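PDB 5L10: N-acylhomoserine lactone dependent regulatory protein from Burkholderia cenocepacia, which probably regulates transcription by binding DNA in response to N-acylhomoserine lactones, this chain being its autoinducer-binding domain without the DNA-binding part. Local coordinates for residues C41-R46 and H158-Y163; Y116-G121 and A151-L156. All coordinates share one frame; numbering follows the deposited sequence. Where two conformers were deposited one is given.

Contact 1: C41-R46 and H158-Y163; sequences CVYGLR and HAAHAY
Tyr43 meets helix residues His161 and Ala160 by two kinds of contact, one polar and one apolar. The polar one is a hydrogen bond between Tyr43 OH and His161 ND1, 2.7 Å long; either atom could be the donor. ND1 lies near the plane of the phenol and OH near the plane of the imidazole, and the angle CZ-OH-ND1 of about 122° suits a phenolic oxygen. The bond therefore joins two rings by their rims: their centroids are 5.7 Å apart, the planes are turned 56° to one another, and neither ring covers the other's face. One residue earlier, the methyl of Ala160 approaches the phenol obliquely, with CB 3.6 Å from Tyr43 CE1 and 3.8 Å from Tyr43 CD1.

The reach of the tyrosine follows from its first torsion, which sets CG opposite the backbone N (chi1 -162°) and sends the ring off the sheet to the helix. On His161 the bond to CB does not aim at the strand, but CG stands anti to the carbonyl carbon, which brings ND1 to the phenol. The closest CA pair, Tyr43 and Ala160, is 7.9 Å apart, and the contact is carried by side-chain atoms.

Farther out, Leu132 of strand 129-136 touches both Tyr43 and Ala160, while Leu164, Met165 and Leu168 extend the cover of the phenol along the same helix. The ring of His161 also meets that of His120. This is the interior between an antiparallel sheet and the long C-terminal helix across one of its faces, characteristic of the alpha-beta-alpha autoinducer-binding domain of LuxR-type regulators.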
loop_
_atom_site.group_PDB
_atom_site.type_symbol
_atom_site.label_atom_id
_atom_site.label_comp_id
_atom_site.label_asym_id
_atom_site.label_seq_id
_atom_site.Cartn_x
_atom_site.Cartn_y
_atom_site.Cartn_z
ATOM N N CYS A 41 10.289 -4.554 -13.976
ATOM C CA CYS A 41 9.847 -4.214 -12.630
ATOM C C CYS A 41 10.970 -3.460 -11.938
ATOM O O CYS A 41 12.053 -4.014 -11.728
ATOM C CB CYS A 41 9.472 -5.472 -11.844
ATOM S SG CYS A 41 9.170 -5.179 -10.099
ATOM N N VAL A 42 10.720 -2.202 -11.592
ATOM C CA VAL A 42 11.740 -1.311 -11.053
ATOM C C VAL A 42 11.223 -0.708 -9.757
ATOM O O VAL A 42 10.047 -0.336 -9.664
ATOM C CB VAL A 42 12.101 -0.196 -12.056
ATOM C CG1 VAL A 42 13.290 0.613 -11.560
ATOM C CG2 VAL A 42 12.375 -0.775 -13.431
ATOM N N TYR A 43 12.101 -0.600 -8.759
ATOM C CA TYR A 43 11.762 0.066 -7.509
ATOM C C TYR A 43 12.797 1.136 -7.204
ATOM O O TYR A 43 14.002 0.884 -7.299
ATOM C CB TYR A 43 11.672 -0.914 -6.336
ATOM C CG TYR A 43 10.904 -0.326 -5.176
ATOM C CD1 TYR A 43 9.516 -0.308 -5.183
ATOM C CD2 TYR A 43 11.562 0.240 -4.090
ATOM C CE1 TYR A 43 8.802 0.241 -4.136
ATOM C CE2 TYR A 43 10.856 0.793 -3.036
ATOM C CZ TYR A 43 9.475 0.788 -3.065
ATOM O OH TYR A 43 8.757 1.332 -2.026
ATOM N N GLY A 44 12.323 2.321 -6.833
ATOM C CA GLY A 44 13.214 3.408 -6.487
ATOM C C GLY A 44 12.941 3.995 -5.117
ATOM O O GLY A 44 11.800 4.339 -4.796
ATOM N N LEU A 45 13.983 4.120 -4.303
ATOM C CA LEU A 45 13.877 4.712 -2.975
ATOM C C LEU A 45 14.549 6.078 -3.010
ATOM O O LEU A 45 15.771 6.171 -3.173
ATOM C CB LEU A 45 14.512 3.806 -1.921
ATOM C CG LEU A 45 14.517 4.342 -0.487
ATOM C CD1 LEU A 45 13.101 4.599 0.015
ATOM C CD2 LEU A 45 15.253 3.389 0.442
ATOM N N ARG A 46 13.753 7.137 -2.879
ATOM C CA ARG A 46 14.261 8.504 -2.842
ATOM C C ARG A 46 14.165 9.016 -1.412
ATOM O O ARG A 46 13.072 9.074 -0.840
ATOM C CB ARG A 46 13.491 9.415 -3.797
ATOM C CG ARG A 46 14.227 10.706 -4.112
ATOM C CD ARG A 46 13.394 11.649 -4.965
ATOM N NE ARG A 46 12.261 12.193 -4.223
ATOM C CZ ARG A 46 11.602 13.296 -4.566
ATOM N NH1 ARG A 46 10.582 13.716 -3.830
ATOM N NH2 ARG A 46 11.970 13.985 -5.638
ATOM N N HIS A 158 1.506 -2.610 -2.418
ATOM C CA HIS A 158 1.611 -2.754 -0.972
ATOM C C HIS A 158 2.790 -3.641 -0.600
ATOM O O HIS A 158 3.505 -3.363 0.369
ATOM C CB HIS A 158 0.308 -3.325 -0.405
ATOM C CG HIS A 158 0.424 -3.835 1.000
ATOM N ND1 HIS A 158 0.979 -5.059 1.307
ATOM C CD2 HIS A 158 0.042 -3.292 2.180
ATOM C CE1 HIS A 158 0.943 -5.245 2.615
ATOM N NE2 HIS A 158 0.379 -4.187 3.168
ATOM N N ALA A 159 3.011 -4.709 -1.366
ATOM C CA ALA A 159 4.093 -5.637 -1.055
ATOM C C ALA A 159 5.454 -4.973 -1.202
ATOM O O ALA A 159 6.355 -5.200 -0.386
ATOM C CB ALA A 159 4.001 -6.869 -1.953
ATOM N N ALA A 160 5.628 -4.155 -2.242
ATOM C CA ALA A 160 6.908 -3.485 -2.441
ATOM C C ALA A 160 7.184 -2.500 -1.315
ATOM O O ALA A 160 8.304 -2.431 -0.796
ATOM C CB ALA A 160 6.926 -2.777 -3.795
ATOM N N HIS A 161 6.166 -1.744 -0.911
ATOM C CA HIS A 161 6.359 -0.736 0.119
ATOM C C HIS A 161 6.527 -1.364 1.496
ATOM O O HIS A 161 7.208 -0.792 2.355
ATOM C CB HIS A 161 5.185 0.239 0.101
ATOM C CG HIS A 161 5.027 0.957 -1.204
ATOM N ND1 HIS A 161 6.104 1.333 -1.978
ATOM C CD2 HIS A 161 3.923 1.353 -1.878
ATOM C CE1 HIS A 161 5.668 1.939 -3.068
ATOM N NE2 HIS A 161 4.348 1.963 -3.033
ATOM N N ALA A 162 5.935 -2.536 1.720
ATOM C CA ALA A 162 5.982 -3.163 3.034
ATOM C C ALA A 162 7.146 -4.129 3.195
ATOM O O ALA A 162 7.650 -4.294 4.313
ATOM C CB ALA A 162 4.670 -3.899 3.317
ATOM N N TYR A 163 7.593 -4.766 2.112
ATOM C CA TYR A 163 8.615 -5.798 2.207
ATOM C C TYR A 163 9.935 -5.437 1.541
ATOM O O TYR A 163 10.966 -5.998 1.924
ATOM C CB TYR A 163 8.104 -7.113 1.601
ATOM C CG TYR A 163 6.931 -7.710 2.341
ATOM C CD1 TYR A 163 7.127 -8.605 3.385
ATOM C CD2 TYR A 163 5.627 -7.380 1.997
ATOM C CE1 TYR A 163 6.057 -9.158 4.064
ATOM C CE2 TYR A 163 4.551 -7.926 2.671
ATOM C CZ TYR A 163 4.771 -8.814 3.701
ATOM O OH TYR A 163 3.702 -9.358 4.375
#

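Contact 2: Y116-G121 and A151-L156; sequences YGWSHG and APCASL
Trp118 lays one face of its indole against Cys153, a sulfur-aromatic and CH-pi contact that seats helix 143-169 on the antiparallel sheet of this LuxR-type autoinducer-binding domain. The nearest CA atoms across the contact, those of Trp118 and Cys153, are 8.4 Å apart, and the indole bridges most of that distance.

Along strand 116-121, Trp118 is the residue that makes the contact. Its CG is turned opposite the backbone N (chi1 -178°), which projects the ring system out from the strand to the helix. Cys153 covers both rings of the indole from the same side. Its CB sits 3.6 Å from the centroid of the six-membered ring, 21° off the normal, the geometry of a CH-pi contact. The sulfur lies above the five-membered ring, SG being 4.2 Å from that centroid and only 9° from its normal. With SG beside the backbone N of Cys153 rather than opposite it, the S-C bond runs roughly along the indole instead of pointing away from it. The closest pair is Trp118 CZ2 with Cys153 CB at 3.4 Å.

Ser119 comes next and turns to the other side of the sheet, where its OG is hydrogen-bonded to Trp94 and Thr133. His120 points to the helix again, but its nearest side-chain approach to segment 151-156 is His120 CB to Cys153 O, 6.4 Å; its ring meets His158 of the second subunit. The helix segment itself borders that subunit, since the carbonyl of Ala151 accepts a hydrogen bond from Ser155 of the neighbouring chain. On the indole, the far corner of the six-membered ring comes up to the peptide beyond the cysteine, with Trp118 CH2 3.5 Å from Cys153 O.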
loop_
_atom_site.group_PDB
_atom_site.type_symbol
_atom_site.label_atom_id
_atom_site.label_comp_id
_atom_site.label_asym_id
_atom_site.label_seq_id
_atom_site.Cartn_x
_atom_site.Cartn_y
_atom_site.Cartn_z
ATOM N N TYR A 116 5.281 1.489 -21.597
ATOM C CA TYR A 116 3.924 1.515 -21.060
ATOM C C TYR A 116 3.978 1.074 -19.604
ATOM O O TYR A 116 4.150 -0.115 -19.314
ATOM C CB TYR A 116 2.998 0.629 -21.886
ATOM C CG TYR A 116 3.280 0.733 -23.362
ATOM C CD1 TYR A 116 2.992 1.898 -24.063
ATOM C CD2 TYR A 116 3.852 -0.326 -24.052
ATOM C CE1 TYR A 116 3.260 2.000 -25.416
ATOM C CE2 TYR A 116 4.120 -0.234 -25.405
ATOM C CZ TYR A 116 3.823 0.929 -26.081
ATOM O OH TYR A 116 4.090 1.021 -27.426
ATOM N N GLY A 117 3.824 2.030 -18.695
ATOM C CA GLY A 117 4.175 1.829 -17.306
ATOM C C GLY A 117 3.021 2.043 -16.349
ATOM O O GLY A 117 2.072 2.774 -16.639
ATOM N N TRP A 118 3.122 1.390 -15.196
ATOM C CA TRP A 118 2.215 1.559 -14.067
ATOM C C TRP A 118 3.099 1.878 -12.869
ATOM O O TRP A 118 3.945 1.060 -12.489
ATOM C CB TRP A 118 1.393 0.287 -13.843
ATOM C CG TRP A 118 0.377 0.344 -12.743
ATOM C CD1 TRP A 118 -0.959 0.574 -12.878
ATOM C CD2 TRP A 118 0.610 0.135 -11.344
ATOM N NE1 TRP A 118 -1.574 0.537 -11.650
ATOM C CE2 TRP A 118 -0.633 0.267 -10.691
ATOM C CE3 TRP A 118 1.746 -0.147 -10.579
ATOM C CZ2 TRP A 118 -0.772 0.129 -9.304
ATOM C CZ3 TRP A 118 1.608 -0.285 -9.202
ATOM C CH2 TRP A 118 0.356 -0.147 -8.580
ATOM N N SER A 119 2.941 3.069 -12.296
ATOM C CA SER A 119 3.805 3.508 -11.207
ATOM C C SER A 119 2.980 3.941 -10.004
ATOM O O SER A 119 1.974 4.642 -10.151
ATOM C CB SER A 119 4.709 4.662 -11.651
ATOM O OG SER A 119 5.677 4.226 -12.588
ATOM N N HIS A 120 3.418 3.533 -8.812
ATOM C CA HIS A 120 2.767 3.945 -7.575
ATOM C C HIS A 120 3.803 4.283 -6.511
ATOM O O HIS A 120 4.767 3.538 -6.309
ATOM C CB HIS A 120 1.828 2.864 -7.035
ATOM C CG HIS A 120 1.172 3.246 -5.748
ATOM N ND1 HIS A 120 0.002 3.972 -5.696
ATOM C CD2 HIS A 120 1.545 3.044 -4.464
ATOM C CE1 HIS A 120 -0.327 4.181 -4.435
ATOM N NE2 HIS A 120 0.590 3.623 -3.668
ATOM N N GLY A 121 3.583 5.394 -5.812
ATOM C CA GLY A 121 4.510 5.885 -4.806
ATOM C C GLY A 121 3.991 5.698 -3.391
ATOM O O GLY A 121 2.787 5.787 -3.144
ATOM N N ALA A 151 -6.654 -4.295 -8.697
ATOM C CA ALA A 151 -6.461 -5.044 -7.456
ATOM C C ALA A 151 -5.139 -5.800 -7.417
ATOM O O ALA A 151 -4.437 -5.708 -6.394
ATOM C CB ALA A 151 -7.650 -5.983 -7.232
ATOM N N PRO A 152 -4.736 -6.557 -8.449
ATOM C CA PRO A 152 -3.422 -7.221 -8.368
ATOM C C PRO A 152 -2.260 -6.249 -8.273
ATOM O O PRO A 152 -1.337 -6.469 -7.479
ATOM C CB PRO A 152 -3.370 -8.049 -9.659
ATOM C CG PRO A 152 -4.793 -8.261 -10.022
ATOM C CD PRO A 152 -5.478 -6.991 -9.646
ATOM N N CYS A 153 -2.273 -5.174 -9.063
ATOM C CA CYS A 153 -1.188 -4.201 -8.988
ATOM C C CYS A 153 -1.149 -3.525 -7.626
ATOM O O CYS A 153 -0.067 -3.260 -7.088
ATOM C CB CYS A 153 -1.333 -3.167 -10.098
ATOM S SG CYS A 153 -0.854 -3.784 -11.709
ATOM N N ALA A 154 -2.323 -3.227 -7.062
ATOM C CA ALA A 154 -2.395 -2.700 -5.703
ATOM C C ALA A 154 -1.726 -3.649 -4.720
ATOM O O ALA A 154 -0.955 -3.229 -3.850
ATOM C CB ALA A 154 -3.855 -2.475 -5.316
ATOM N N SER A 155 -2.020 -4.943 -4.849
ATOM C CA SER A 155 -1.385 -5.949 -4.008
ATOM C C SER A 155 0.135 -5.862 -4.104
ATOM O O SER A 155 0.828 -5.759 -3.085
ATOM C CB SER A 155 -1.890 -7.333 -4.412
ATOM O OG SER A 155 -1.339 -8.340 -3.592
ATOM N N LEU A 156 0.672 -5.881 -5.329
ATOM C CA LEU A 156 2.120 -5.796 -5.515
ATOM C C LEU A 156 2.680 -4.493 -4.968
ATOM O O LEU A 156 3.801 -4.457 -4.445
ATOM C CB LEU A 156 2.471 -5.922 -6.997
ATOM C CG LEU A 156 2.527 -7.328 -7.573
ATOM C CD1 LEU A 156 2.997 -7.278 -9.021
ATOM C CD2 LEU A 156 3.460 -8.164 -6.724
#

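From the N terminus, strand 40-46 comes first, followed by strand 116-123; helix 143-169 comes last and closes the two loops in reverse order. Residues 151-156 close contact 2 across 29 intervening residues, and 158-163, the next turns of the same helix, close contact 1 across 111, so contact 2 is nested inside contact 1. One helix thereby crosses one sheet face, touching two strands separated by strand 129-136. The centres lie about 10 Å apart, and the two contacts touch by packing, with His161 NE2 3.3 Å from His120 CD2. Both contacts also border the second subunit, placing this helix at the dimer interface.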